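Local coordinates for protein sorbitol dehydrogenase (PDB 5ITG) that oxidises D-sorbitol, probably to L-sorbose, with the hydride passing to a nicotinamide cofactor, probably NADP, at residues E46-L49 with E50-P53; W263-E266 with D267-D271; A433-K436 with L437-D441; A407-L410 with E411-G415. One frame throughout, in Å; residues are numbered along the deposited sequence.

Contact 1: E46-L49 with E50-P53; sequences EQIL and EHAP
Ile48 O collects the hydrogen bonds of this turn, taking one from Ala52 N and one from His51 N. The Ala52 N to Ile48 O bond is 2.8 Å long and nearly straight (166° at the hydrogen), with the donor almost in line with the carbonyl bond. His51 N approaches the same Ile48 O at 2.9 Å from well above the carbonyl plane, 64° out of it, so the two donors divide one acceptor between quite different directions. Pro53 has no N-H to offer Leu49 O, and its CB rests 3.6 Å from that oxygen. The turn follows helix 41-46 and lies in the connection that leads to strand 56-61, part of a beta-alpha-beta crossover of the Rossmann domain; backbone bonds between Pro53 and Lys25 hold it near the start of strand 26-31. The remaining contacts are mostly van der Waals approaches of carbon to carbonyl oxygen. His51 CB sits 3.3 Å from Ile48 O, and the imidazole leans back along the turn, its ND1 4.0 Å from Ile48 CA; ND1 is buried here without a polar partner. Leu49 CD1 lies 3.8 Å from Ala52 O, while its side chain makes outward apolar contacts with Tyr19 and Ile24. Among charged groups, Glu50 has CG between its backbone N and carbonyl carbon (chi1 61°), and the extended chain then brings OE2 within 3.7 Å of Gln47 O.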
ATOM      1  N   GLU A  46      -1.989  18.499  -2.565  1.00 23.01           N
ATOM      2  CA  GLU A  46      -3.115  19.421  -2.651  1.00 24.19           C
ATOM      3  C   GLU A  46      -3.167  20.349  -1.436  1.00 25.87           C
ATOM      4  O   GLU A  46      -3.602  21.498  -1.540  1.00 25.64           O
ATOM      5  CB  GLU A  46      -4.426  18.631  -2.736  1.00 27.23           C
ATOM      6  CG  GLU A  46      -5.677  19.485  -2.867  1.00 28.11           C
ATOM      7  CD  GLU A  46      -5.954  19.889  -4.300  1.00 30.19           C
ATOM      8  OE1 GLU A  46      -4.995  19.943  -5.098  1.00 30.33           O
ATOM      9  OE2 GLU A  46      -7.128  20.160  -4.629  1.00 31.43           O
ATOM     10  N   GLN A  47      -2.710  19.846  -0.292  1.00 25.58           N
ATOM     11  CA  GLN A  47      -2.733  20.607   0.953  1.00 26.95           C
ATOM     12  C   GLN A  47      -1.539  21.522   1.212  1.00 27.32           C
ATOM     13  O   GLN A  47      -1.530  22.254   2.195  1.00 28.78           O
ATOM     14  CB  GLN A  47      -2.902  19.650   2.128  1.00 28.40           C
ATOM     15  CG  GLN A  47      -4.164  18.807   2.043  1.00 29.07           C
ATOM     16  CD  GLN A  47      -4.168  17.680   3.054  1.00 34.22           C
ATOM     17  OE1 GLN A  47      -4.220  17.916   4.263  1.00 36.02           O
ATOM     18  NE2 GLN A  47      -4.100  16.442   2.563  1.00 32.37           N
ATOM     19  N   ILE A  48      -0.528  21.482   0.351  1.00 26.37           N
ATOM     20  CA  ILE A  48       0.629  22.357   0.531  1.00 27.57           C
ATOM     21  C   ILE A  48       0.817  23.277  -0.671  1.00 28.51           C
ATOM     22  O   ILE A  48       1.732  24.097  -0.699  1.00 30.14           O
ATOM     23  CB  ILE A  48       1.931  21.543   0.767  1.00 28.48           C
ATOM     24  CG1 ILE A  48       2.120  20.496  -0.332  1.00 26.22           C
ATOM     25  CG2 ILE A  48       1.886  20.874   2.134  1.00 29.44           C
ATOM     26  CD1 ILE A  48       2.517  21.070  -1.682  1.00 26.01           C
ATOM     27  N   LEU A  49      -0.062  23.142  -1.660  1.00 29.19           N
ATOM     28  CA  LEU A  49       0.012  23.950  -2.871  1.00 32.43           C
ATOM     29  C   LEU A  49      -0.283  25.425  -2.586  1.00 34.25           C
ATOM     30  O   LEU A  49       0.129  26.311  -3.337  1.00 32.43           O
ATOM     31  CB  LEU A  49      -0.971  23.401  -3.908  1.00 32.86           C
ATOM     32  CG  LEU A  49      -0.422  23.069  -5.299  1.00 35.43           C
ATOM     33  CD1 LEU A  49       0.923  22.369  -5.193  1.00 33.54           C
ATOM     34  CD2 LEU A  49      -1.425  22.189  -6.030  1.00 34.30           C
ATOM     35  N   GLU A  50      -1.004  25.681  -1.500  1.00 36.95           N
ATOM     36  CA  GLU A  50      -1.337  27.047  -1.114  1.00 40.84           C
ATOM     37  C   GLU A  50      -0.133  27.679  -0.422  1.00 41.44           C
ATOM     38  O   GLU A  50      -0.110  28.881  -0.174  1.00 43.42           O
ATOM     39  CB  GLU A  50      -2.534  27.046  -0.161  1.00 42.54           C
ATOM     40  CG  GLU A  50      -2.277  26.294   1.133  1.00 46.09           C
ATOM     41  CD  GLU A  50      -3.503  26.232   2.023  1.00 49.47           C
ATOM     42  OE1 GLU A  50      -4.039  27.310   2.366  1.00 50.86           O
ATOM     43  OE2 GLU A  50      -3.926  25.107   2.378  1.00 48.84           O
ATOM     44  N   HIS A  51       0.864  26.854  -0.116  1.00 41.80           N
ATOM     45  CA  HIS A  51       2.083  27.305   0.551  1.00 41.60           C
ATOM     46  C   HIS A  51       3.232  27.401  -0.445  1.00 40.40           C
ATOM     47  O   HIS A  51       3.992  28.371  -0.453  1.00 39.85           O
ATOM     48  CB  HIS A  51       2.463  26.316   1.654  1.00 44.02           C
ATOM     49  CG  HIS A  51       1.419  26.164   2.712  1.00 46.86           C
ATOM     50  ND1 HIS A  51       1.307  25.030   3.489  1.00 47.38           N
ATOM     51  CD2 HIS A  51       0.444  27.006   3.132  1.00 48.37           C
ATOM     52  CE1 HIS A  51       0.307  25.179   4.340  1.00 49.11           C
ATOM     53  NE2 HIS A  51      -0.234  26.369   4.144  1.00 49.46           N
ATOM     54  N   ALA A  52       3.354  26.368  -1.273  1.00 37.70           N
ATOM     55  CA  ALA A  52       4.395  26.288  -2.284  1.00 36.06           C
ATOM     56  C   ALA A  52       3.718  25.838  -3.570  1.00 35.59           C
ATOM     57  O   ALA A  52       3.640  24.646  -3.862  1.00 35.85           O
ATOM     58  CB  ALA A  52       5.450  25.281  -1.860  1.00 36.73           C
ATOM     59  N   PRO A  53       3.224  26.797  -4.365  1.00 34.31           N
ATOM     60  CA  PRO A  53       2.535  26.544  -5.631  1.00 32.68           C
ATOM     61  C   PRO A  53       3.353  25.922  -6.760  1.00 31.12           C
ATOM     62  O   PRO A  53       2.804  25.607  -7.811  1.00 30.54           O
ATOM     63  CB  PRO A  53       2.007  27.925  -6.005  1.00 33.52           C
ATOM     64  CG  PRO A  53       3.093  28.823  -5.504  1.00 35.04           C
ATOM     65  CD  PRO A  53       3.384  28.246  -4.138  1.00 34.21           C
TER

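Contact 2: W263-E266 with D267-D271; sequences WVLE and DQFAD
Glu266 O receives a weak, bent hydrogen bond from Gln268 N, 3.0 Å long with 137° at the hydrogen. The residue between them, Asp267, is the centre of an inverse gamma turn, by which the chain leaves strand 263-266, the middle strand of a small three-stranded mixed sheet in the Rossmann-domain part of the protein. The turn sets the side chains of Glu266 and Gln268 side by side, pointing the same way, with Gln268 CG 4.1 Å from Glu266 CB and the carboxylate and amide planes 56° apart. Both carboxylate oxygens of Glu266 are already held by backbone N-H groups, OE1 by Asn225 and OE2 by Val287, which fixes the group's rotation between two flanking segments. With an alanine in place of Gln268 the CG and amide alongside Glu266 are missing, which would probably leave a gap beside Glu266 CB and its carboxylate. Asp267 turns the other way and pairs with Arg273. Beyond the turn the chain brings the Phe269 ring back toward the strand. Leu265 CD2 reaches the ring at its edge, near the ring plane, 3.6 Å from Phe269 CZ, and the two side chains cross at about a right angle. Leu265 gets there by an extended first torsion, CG opposite its backbone N (chi1 179°). The same CD2 of Leu265 also stands 4.0 Å above the indole plane of Trp263, offset toward the rim.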
ATOM      1  N   TRP A 263       1.430   8.875   5.715  1.00 14.20           N
ATOM      2  CA  TRP A 263       2.577   8.877   4.831  1.00 15.51           C
ATOM      3  C   TRP A 263       3.825   9.183   5.638  1.00 15.15           C
ATOM      4  O   TRP A 263       3.989  10.288   6.146  1.00 17.08           O
ATOM      5  CB  TRP A 263       2.409   9.916   3.724  1.00 14.55           C
ATOM      6  CG  TRP A 263       3.418   9.785   2.614  1.00 13.89           C
ATOM      7  CD1 TRP A 263       4.381   8.827   2.485  1.00 14.59           C
ATOM      8  CD2 TRP A 263       3.548  10.640   1.472  1.00 14.40           C
ATOM      9  NE1 TRP A 263       5.109   9.034   1.332  1.00 15.72           N
ATOM     10  CE2 TRP A 263       4.617  10.141   0.693  1.00 16.08           C
ATOM     11  CE3 TRP A 263       2.867  11.783   1.031  1.00 16.62           C
ATOM     12  CZ2 TRP A 263       5.016  10.744  -0.502  1.00 17.69           C
ATOM     13  CZ3 TRP A 263       3.265  12.384  -0.158  1.00 17.32           C
ATOM     14  CH2 TRP A 263       4.330  11.862  -0.910  1.00 18.56           C
ATOM     15  N   VAL A 264       4.684   8.179   5.770  1.00 15.57           N
ATOM     16  CA  VAL A 264       5.939   8.325   6.484  1.00 15.19           C
ATOM     17  C   VAL A 264       6.981   8.354   5.379  1.00 13.27           C
ATOM     18  O   VAL A 264       7.037   7.457   4.545  1.00 11.67           O
ATOM     19  CB  VAL A 264       6.166   7.142   7.434  1.00 14.73           C
ATOM     20  CG1 VAL A 264       7.523   7.265   8.104  1.00 14.20           C
ATOM     21  CG2 VAL A 264       5.053   7.121   8.490  1.00 13.42           C
ATOM     22  N   LEU A 265       7.812   9.384   5.372  1.00 14.28           N
ATOM     23  CA  LEU A 265       8.780   9.529   4.295  1.00 14.70           C
ATOM     24  C   LEU A 265      10.180   9.888   4.765  1.00 16.22           C
ATOM     25  O   LEU A 265      10.353  10.791   5.583  1.00 14.84           O
ATOM     26  CB  LEU A 265       8.245  10.606   3.347  1.00 16.41           C
ATOM     27  CG  LEU A 265       8.978  11.070   2.093  1.00 16.91           C
ATOM     28  CD1 LEU A 265       8.996   9.959   1.057  1.00 13.90           C
ATOM     29  CD2 LEU A 265       8.256  12.304   1.542  1.00 16.76           C
ATOM     30  N   GLU A 266      11.179   9.177   4.254  1.00 17.26           N
ATOM     31  CA  GLU A 266      12.559   9.474   4.612  1.00 18.34           C
ATOM     32  C   GLU A 266      12.904  10.807   3.950  1.00 18.53           C
ATOM     33  O   GLU A 266      12.613  11.021   2.768  1.00 17.51           O
ATOM     34  CB  GLU A 266      13.493   8.355   4.135  1.00 16.71           C
ATOM     35  CG  GLU A 266      13.420   7.111   5.025  1.00 16.57           C
ATOM     36  CD  GLU A 266      14.255   5.942   4.519  1.00 19.17           C
ATOM     37  OE1 GLU A 266      14.771   5.998   3.380  1.00 18.37           O
ATOM     38  OE2 GLU A 266      14.377   4.949   5.268  1.00 21.85           O
ATOM     39  N   ASP A 267      13.505  11.704   4.721  1.00 19.80           N
ATOM     40  CA  ASP A 267      13.855  13.031   4.228  1.00 20.80           C
ATOM     41  C   ASP A 267      15.178  13.012   3.475  1.00 22.80           C
ATOM     42  O   ASP A 267      16.191  13.507   3.970  1.00 21.83           O
ATOM     43  CB  ASP A 267      13.944  14.016   5.399  1.00 22.22           C
ATOM     44  CG  ASP A 267      13.688  15.453   4.975  1.00 22.56           C
ATOM     45  OD1 ASP A 267      13.638  15.726   3.759  1.00 24.24           O
ATOM     46  OD2 ASP A 267      13.537  16.314   5.856  1.00 23.20           O
ATOM     47  N   GLN A 268      15.166  12.430   2.280  1.00 21.70           N
ATOM     48  CA  GLN A 268      16.363  12.350   1.454  1.00 22.33           C
ATOM     49  C   GLN A 268      15.982  12.824   0.057  1.00 22.95           C
ATOM     50  O   GLN A 268      15.592  12.026  -0.792  1.00 21.32           O
ATOM     51  CB  GLN A 268      16.871  10.906   1.388  1.00 25.63           C
ATOM     52  CG  GLN A 268      16.863  10.182   2.721  1.00 28.55           C
ATOM     53  CD  GLN A 268      17.207   8.709   2.590  1.00 31.98           C
ATOM     54  OE1 GLN A 268      16.786   8.048   1.646  1.00 35.05           O
ATOM     55  NE2 GLN A 268      17.958   8.185   3.551  1.00 31.44           N
ATOM     56  N   PHE A 269      16.079  14.130  -0.170  1.00 20.26           N
ATOM     57  CA  PHE A 269      15.738  14.692  -1.466  1.00 21.97           C
ATOM     58  C   PHE A 269      16.951  15.328  -2.139  1.00 22.64           C
ATOM     59  O   PHE A 269      17.752  16.006  -1.498  1.00 23.17           O
ATOM     60  CB  PHE A 269      14.582  15.684  -1.307  1.00 21.54           C
ATOM     61  CG  PHE A 269      13.263  15.011  -1.017  1.00 20.14           C
ATOM     62  CD1 PHE A 269      13.026  14.421   0.224  1.00 18.79           C
ATOM     63  CD2 PHE A 269      12.307  14.860  -2.021  1.00 18.30           C
ATOM     64  CE1 PHE A 269      11.856  13.683   0.454  1.00 18.41           C
ATOM     65  CE2 PHE A 269      11.141  14.125  -1.799  1.00 19.05           C
ATOM     66  CZ  PHE A 269      10.918  13.536  -0.562  1.00 17.25           C
ATOM     67  N   ALA A 270      17.084  15.077  -3.436  1.00 22.61           N
ATOM     68  CA  ALA A 270      18.213  15.573  -4.218  1.00 24.88           C
ATOM     69  C   ALA A 270      18.180  17.065  -4.507  1.00 25.16           C
ATOM     70  O   ALA A 270      19.222  17.725  -4.511  1.00 27.28           O
ATOM     71  CB  ALA A 270      18.306  14.801  -5.532  1.00 23.66           C
ATOM     72  N   ASP A 271      16.993  17.601  -4.749  1.00 24.99           N
ATOM     73  CA  ASP A 271      16.886  19.008  -5.079  1.00 27.05           C
ATOM     74  C   ASP A 271      15.613  19.662  -4.555  1.00 27.53           C
ATOM     75  O   ASP A 271      14.829  20.216  -5.325  1.00 27.15           O
ATOM     76  CB  ASP A 271      16.986  19.165  -6.600  1.00 29.43           C
ATOM     77  CG  ASP A 271      17.130  20.606  -7.034  1.00 31.86           C
ATOM     78  OD1 ASP A 271      17.648  21.416  -6.237  1.00 32.23           O
ATOM     79  OD2 ASP A 271      16.740  20.919  -8.178  1.00 32.46           O
TER

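Contact 3: A433-K436 with L437-D441; sequences AEWK and LAKAD
Trp435 and Ala438 meet one turn apart along the short helix 432-439, where Trp435 CE3 comes within 3.9 Å of Ala438 CB. This is the tighter part of the contact: Ala438 is buried, and the backbone beneath it is regular, its N bonding to Glu434 O at 3.0 Å with 171° at the hydrogen. Elsewhere the helix is looser. The bond from Leu437 N to Ala433 O is weak, and the partly exposed Leu437 side chain turns to Ser445 and Lys448 in the loop beyond the helix. Lys439 N divides itself between Trp435 O at 3.1 Å and, weakly, Lys436 O. On the solvent side Lys436 is exposed and runs out as a fully extended chain. Lys439 is exposed too but folds back: with CG beside the backbone N (chi1 -62°), its methylenes run along the preceding turn, CG passing 3.4 Å from Trp435 O and CE ending 4.0 Å from Trp435 CE3. Lysine chain and indole cross at an incline. The final bend at chi4 turns NZ to a salt bridge with Glu424. Lys439 therefore has two kinds of partner: its CE rests against one corner of the indole, though both side chains also touch crystal neighbours, which may influence their placement, while the salt bridge to Glu424 probably balances its charge and ties the helix to the loop before it.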
ATOM      1  N   ALA A 433       1.338 -31.917  -0.153  1.00 36.16           N
ATOM      2  CA  ALA A 433       1.904 -32.273   1.140  1.00 36.00           C
ATOM      3  C   ALA A 433       1.376 -31.339   2.234  1.00 35.07           C
ATOM      4  O   ALA A 433       0.830 -31.789   3.241  1.00 35.39           O
ATOM      5  CB  ALA A 433       3.424 -32.202   1.078  1.00 35.50           C
ATOM      6  N   GLU A 434       1.537 -30.038   2.031  1.00 34.39           N
ATOM      7  CA  GLU A 434       1.071 -29.068   3.015  1.00 34.40           C
ATOM      8  C   GLU A 434      -0.420 -29.209   3.316  1.00 33.39           C
ATOM      9  O   GLU A 434      -0.818 -29.294   4.479  1.00 32.89           O
ATOM     10  CB  GLU A 434       1.363 -27.645   2.536  1.00 35.33           C
ATOM     11  CG  GLU A 434       2.835 -27.264   2.535  1.00 37.20           C
ATOM     12  CD  GLU A 434       3.659 -28.091   1.567  1.00 38.85           C
ATOM     13  OE1 GLU A 434       3.416 -28.008   0.344  1.00 38.65           O
ATOM     14  OE2 GLU A 434       4.554 -28.827   2.034  1.00 40.82           O
ATOM     15  N   TRP A 435      -1.242 -29.238   2.269  1.00 33.83           N
ATOM     16  CA  TRP A 435      -2.686 -29.349   2.445  1.00 34.28           C
ATOM     17  C   TRP A 435      -3.124 -30.626   3.141  1.00 35.08           C
ATOM     18  O   TRP A 435      -4.162 -30.645   3.801  1.00 34.49           O
ATOM     19  CB  TRP A 435      -3.405 -29.217   1.098  1.00 33.84           C
ATOM     20  CG  TRP A 435      -3.682 -27.795   0.712  1.00 33.69           C
ATOM     21  CD1 TRP A 435      -3.245 -27.147  -0.406  1.00 33.00           C
ATOM     22  CD2 TRP A 435      -4.473 -26.844   1.442  1.00 31.98           C
ATOM     23  NE1 TRP A 435      -3.715 -25.854  -0.419  1.00 31.58           N
ATOM     24  CE2 TRP A 435      -4.471 -25.642   0.703  1.00 31.27           C
ATOM     25  CE3 TRP A 435      -5.184 -26.893   2.649  1.00 32.18           C
ATOM     26  CZ2 TRP A 435      -5.154 -24.495   1.129  1.00 31.61           C
ATOM     27  CZ3 TRP A 435      -5.865 -25.753   3.074  1.00 31.34           C
ATOM     28  CH2 TRP A 435      -5.843 -24.571   2.313  1.00 29.73           C
ATOM     29  N   LYS A 436      -2.344 -31.693   2.998  1.00 35.45           N
ATOM     30  CA  LYS A 436      -2.683 -32.951   3.650  1.00 37.62           C
ATOM     31  C   LYS A 436      -2.589 -32.745   5.154  1.00 37.43           C
ATOM     32  O   LYS A 436      -3.467 -33.165   5.906  1.00 39.00           O
ATOM     33  CB  LYS A 436      -1.718 -34.064   3.233  1.00 40.28           C
ATOM     34  CG  LYS A 436      -1.920 -35.370   4.003  1.00 42.89           C
ATOM     35  CD  LYS A 436      -0.892 -36.422   3.602  1.00 46.04           C
ATOM     36  CE  LYS A 436      -1.131 -37.747   4.318  1.00 46.32           C
ATOM     37  NZ  LYS A 436      -0.178 -38.800   3.862  1.00 45.39           N
ATOM     38  N   LEU A 437      -1.513 -32.098   5.583  1.00 36.30           N
ATOM     39  CA  LEU A 437      -1.296 -31.821   6.998  1.00 35.58           C
ATOM     40  C   LEU A 437      -2.395 -30.911   7.528  1.00 34.73           C
ATOM     41  O   LEU A 437      -3.003 -31.185   8.561  1.00 35.18           O
ATOM     42  CB  LEU A 437       0.062 -31.142   7.201  1.00 34.90           C
ATOM     43  CG  LEU A 437       1.313 -31.962   6.877  1.00 34.62           C
ATOM     44  CD1 LEU A 437       2.547 -31.081   7.011  1.00 34.00           C
ATOM     45  CD2 LEU A 437       1.403 -33.154   7.818  1.00 34.34           C
ATOM     46  N   ALA A 438      -2.636 -29.825   6.804  1.00 35.49           N
ATOM     47  CA  ALA A 438      -3.643 -28.842   7.180  1.00 36.78           C
ATOM     48  C   ALA A 438      -5.018 -29.458   7.396  1.00 37.67           C
ATOM     49  O   ALA A 438      -5.777 -28.998   8.245  1.00 36.47           O
ATOM     50  CB  ALA A 438      -3.730 -27.765   6.116  1.00 35.11           C
ATOM     51  N   LYS A 439      -5.336 -30.497   6.629  1.00 39.34           N
ATOM     52  CA  LYS A 439      -6.639 -31.139   6.748  1.00 41.27           C
ATOM     53  C   LYS A 439      -6.657 -32.391   7.616  1.00 41.31           C
ATOM     54  O   LYS A 439      -7.718 -32.973   7.843  1.00 41.99           O
ATOM     55  CB  LYS A 439      -7.195 -31.458   5.357  1.00 42.57           C
ATOM     56  CG  LYS A 439      -7.421 -30.222   4.504  1.00 44.93           C
ATOM     57  CD  LYS A 439      -8.141 -30.550   3.211  1.00 47.71           C
ATOM     58  CE  LYS A 439      -8.388 -29.291   2.394  1.00 50.91           C
ATOM     59  NZ  LYS A 439      -9.227 -28.299   3.134  1.00 52.77           N
ATOM     60  N   ALA A 440      -5.494 -32.804   8.110  1.00 41.04           N
ATOM     61  CA  ALA A 440      -5.423 -33.982   8.966  1.00 43.00           C
ATOM     62  C   ALA A 440      -6.449 -33.837  10.091  1.00 44.50           C
ATOM     63  O   ALA A 440      -6.801 -32.722  10.477  1.00 43.90           O
ATOM     64  CB  ALA A 440      -4.024 -34.126   9.545  1.00 41.25           C
ATOM     65  N   ASP A 441      -6.934 -34.959  10.612  1.00 45.95           N
ATOM     66  CA  ASP A 441      -7.922 -34.911  11.682  1.00 47.27           C
ATOM     67  C   ASP A 441      -7.293 -34.794  13.057  1.00 47.10           C
ATOM     68  O   ASP A 441      -7.987 -34.511  14.036  1.00 48.04           O
ATOM     69  CB  ASP A 441      -8.830 -36.141  11.640  1.00 49.45           C
ATOM     70  CG  ASP A 441      -9.784 -36.111  10.468  1.00 51.84           C
ATOM     71  OD1 ASP A 441     -10.420 -35.054  10.253  1.00 52.20           O
ATOM     72  OD2 ASP A 441      -9.906 -37.141   9.768  1.00 52.76           O
TER

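Contact 4: A407-L410 with E411-G415; sequences ASYL and EMLRG
Three successive backbone bonds, Glu411 N to Ala407 O, Met412 N to Ser408 O and Leu413 N to Tyr409 O, 2.9, 2.8 and 3.1 Å long, carry helix 400-412 into a type I beta turn from Met412 to Gly415, where Gly415 leaves helical geometry with positive phi. This is the C-terminal end of helix 400-412, buried here in the helical C-terminal domain and packed between helices 288-312 and 461-477. On one flank the side chains of Met412 and Leu413, three and four residues on, pack against the Tyr409 ring. Leu413 meets it with both methyls: CD1 makes an off-centre CH-pi contact, 4.1 Å from the Tyr409 ring centroid, and CD2 lies over a face, 3.8 Å from Tyr409 CE2. Met412, a selenomethionine, is bent at chi2 and chi3, which swings CE round to 3.7 Å from Tyr409 CD1. The phenol reaches past them, its OH bonded to Glu427 and Tyr430. Substituting an alanine for Tyr409 would probably leave the Leu413 methyls and Met412 CE facing a gap and deprive Glu427 and Tyr430 of their shared hydroxyl partner. On another flank Glu411 forms salt bridges to Arg471 and Arg475, which probably offset the cost of burying its carboxylate. Its methylenes pack back on the turn before, CG 3.3 Å from Ala407 O. Leu410 continues the apolar surface toward Phe452, and its CD2 lies 4.2 Å from Leu413 CD2.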
ATOM      1  N   ALA A 407      -3.677 -21.528  16.598  1.00 14.76           N
ATOM      2  CA  ALA A 407      -4.687 -22.583  16.632  1.00 15.16           C
ATOM      3  C   ALA A 407      -5.878 -22.233  15.744  1.00 15.68           C
ATOM      4  O   ALA A 407      -6.467 -23.113  15.111  1.00 16.48           O
ATOM      5  CB  ALA A 407      -5.153 -22.820  18.068  1.00 12.84           C
ATOM      6  N   SER A 408      -6.229 -20.949  15.709  1.00 16.28           N
ATOM      7  CA  SER A 408      -7.342 -20.465  14.899  1.00 16.23           C
ATOM      8  C   SER A 408      -7.005 -20.593  13.420  1.00 17.53           C
ATOM      9  O   SER A 408      -7.840 -21.008  12.613  1.00 19.23           O
ATOM     10  CB  SER A 408      -7.650 -18.998  15.230  1.00 18.95           C
ATOM     11  OG  SER A 408      -8.284 -18.891  16.490  1.00 23.80           O
ATOM     12  N   TYR A 409      -5.780 -20.223  13.068  1.00 16.35           N
ATOM     13  CA  TYR A 409      -5.319 -20.329  11.695  1.00 16.99           C
ATOM     14  C   TYR A 409      -5.395 -21.797  11.255  1.00 14.58           C
ATOM     15  O   TYR A 409      -5.940 -22.110  10.192  1.00 16.49           O
ATOM     16  CB  TYR A 409      -3.874 -19.822  11.579  1.00 14.66           C
ATOM     17  CG  TYR A 409      -3.242 -20.084  10.226  1.00 15.86           C
ATOM     18  CD1 TYR A 409      -3.718 -19.460   9.075  1.00 17.97           C
ATOM     19  CD2 TYR A 409      -2.181 -20.980  10.098  1.00 16.68           C
ATOM     20  CE1 TYR A 409      -3.153 -19.727   7.818  1.00 19.09           C
ATOM     21  CE2 TYR A 409      -1.609 -21.251   8.852  1.00 18.96           C
ATOM     22  CZ  TYR A 409      -2.100 -20.624   7.719  1.00 19.38           C
ATOM     23  OH  TYR A 409      -1.543 -20.904   6.485  1.00 20.37           O
ATOM     24  N   LEU A 410      -4.855 -22.690  12.078  1.00 15.24           N
ATOM     25  CA  LEU A 410      -4.853 -24.116  11.758  1.00 16.55           C
ATOM     26  C   LEU A 410      -6.254 -24.707  11.634  1.00 18.21           C
ATOM     27  O   LEU A 410      -6.509 -25.534  10.758  1.00 19.20           O
ATOM     28  CB  LEU A 410      -4.040 -24.893  12.800  1.00 19.01           C
ATOM     29  CG  LEU A 410      -2.545 -24.567  12.723  1.00 19.42           C
ATOM     30  CD1 LEU A 410      -1.771 -25.353  13.773  1.00 16.65           C
ATOM     31  CD2 LEU A 410      -2.042 -24.886  11.316  1.00 19.53           C
ATOM     32  N   GLU A 411      -7.163 -24.291  12.507  1.00 17.46           N
ATOM     33  CA  GLU A 411      -8.529 -24.787  12.433  1.00 19.86           C
ATOM     34  C   GLU A 411      -9.257 -24.175  11.231  1.00 19.84           C
ATOM     35  O   GLU A 411     -10.062 -24.843  10.580  1.00 22.06           O
ATOM     36  CB  GLU A 411      -9.269 -24.492  13.738  1.00 19.93           C
ATOM     37  CG  GLU A 411      -8.813 -25.385  14.890  1.00 21.47           C
ATOM     38  CD  GLU A 411      -9.058 -26.864  14.603  1.00 24.38           C
ATOM     39  OE1 GLU A 411     -10.227 -27.232  14.363  1.00 25.86           O
ATOM     40  OE2 GLU A 411      -8.087 -27.659  14.621  1.00 23.17           O
HETATM   41  N   MSE A 412      -8.957 -22.914  10.922  1.00 20.53           N
HETATM   42  CA  MSE A 412      -9.584 -22.234   9.787  1.00 20.54           C
HETATM   43  C   MSE A 412      -9.241 -22.978   8.495  1.00 21.47           C
HETATM   44  O   MSE A 412     -10.066 -23.108   7.587  1.00 19.46           O
HETATM   45  CB  MSE A 412      -9.091 -20.779   9.705  1.00 21.60           C
HETATM   46  CG  MSE A 412      -9.651 -19.964   8.539  1.00 23.84           C
HETATM   47 SE   MSE A 412      -8.714 -20.228   6.843  0.86 28.33          SE
HETATM   48  CE  MSE A 412      -6.949 -19.548   7.344  1.00 25.67           C
ATOM     49  N   LEU A 413      -8.016 -23.484   8.429  1.00 21.90           N
ATOM     50  CA  LEU A 413      -7.543 -24.213   7.253  1.00 23.61           C
ATOM     51  C   LEU A 413      -8.399 -25.433   6.889  1.00 24.37           C
ATOM     52  O   LEU A 413      -8.443 -25.837   5.724  1.00 23.79           O
ATOM     53  CB  LEU A 413      -6.089 -24.649   7.478  1.00 24.80           C
ATOM     54  CG  LEU A 413      -4.938 -23.929   6.762  1.00 27.95           C
ATOM     55  CD1 LEU A 413      -5.228 -22.460   6.577  1.00 26.53           C
ATOM     56  CD2 LEU A 413      -3.657 -24.147   7.561  1.00 24.95           C
ATOM     57  N   ARG A 414      -9.082 -26.011   7.874  1.00 24.37           N
ATOM     58  CA  ARG A 414      -9.908 -27.191   7.628  1.00 26.46           C
ATOM     59  C   ARG A 414     -11.096 -26.941   6.698  1.00 27.21           C
ATOM     60  O   ARG A 414     -11.679 -27.885   6.159  1.00 26.60           O
ATOM     61  CB  ARG A 414     -10.360 -27.797   8.958  1.00 28.88           C
ATOM     62  CG  ARG A 414      -9.185 -28.346   9.770  1.00 31.55           C
ATOM     63  CD  ARG A 414      -9.579 -28.847  11.153  1.00 34.50           C
ATOM     64  NE  ARG A 414      -9.895 -30.275  11.171  1.00 41.13           N
ATOM     65  CZ  ARG A 414     -11.111 -30.780  11.006  1.00 41.63           C
ATOM     66  NH1 ARG A 414     -12.146 -29.975  10.811  1.00 44.11           N
ATOM     67  NH2 ARG A 414     -11.292 -32.093  11.030  1.00 42.08           N
ATOM     68  N   GLY A 415     -11.458 -25.675   6.512  1.00 24.75           N
ATOM     69  CA  GLY A 415     -12.527 -25.346   5.586  1.00 24.83           C
ATOM     70  C   GLY A 415     -13.987 -25.367   5.999  1.00 26.71           C
ATOM     71  O   GLY A 415     -14.865 -25.494   5.140  1.00 25.28           O
TER

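Overall arrangement
From the N terminus the four contacts run in series, none nesting within or crossing another; each closes only a local turn. Contact 1 shapes the connection from helix 41-46 to strand 56-61, and contact 2 the exit from strand 263-266; both belong to the Rossmann part, their centres about 17 Å apart without touching. Contacts 4 and 3, in that chain order, lie in the C-terminal domain on the opposite side of the chain's centre, about 50 and 56 Å from contact 1 between centres. These two meet directly: Arg414 NH2 and Asp441 OD1 form a 3.2 Å salt bridge, and Trp435 CZ3 packs 3.7 Å from Leu413 O, joining the turn after helix 400-412 to helix 432-439 and the residues just past it.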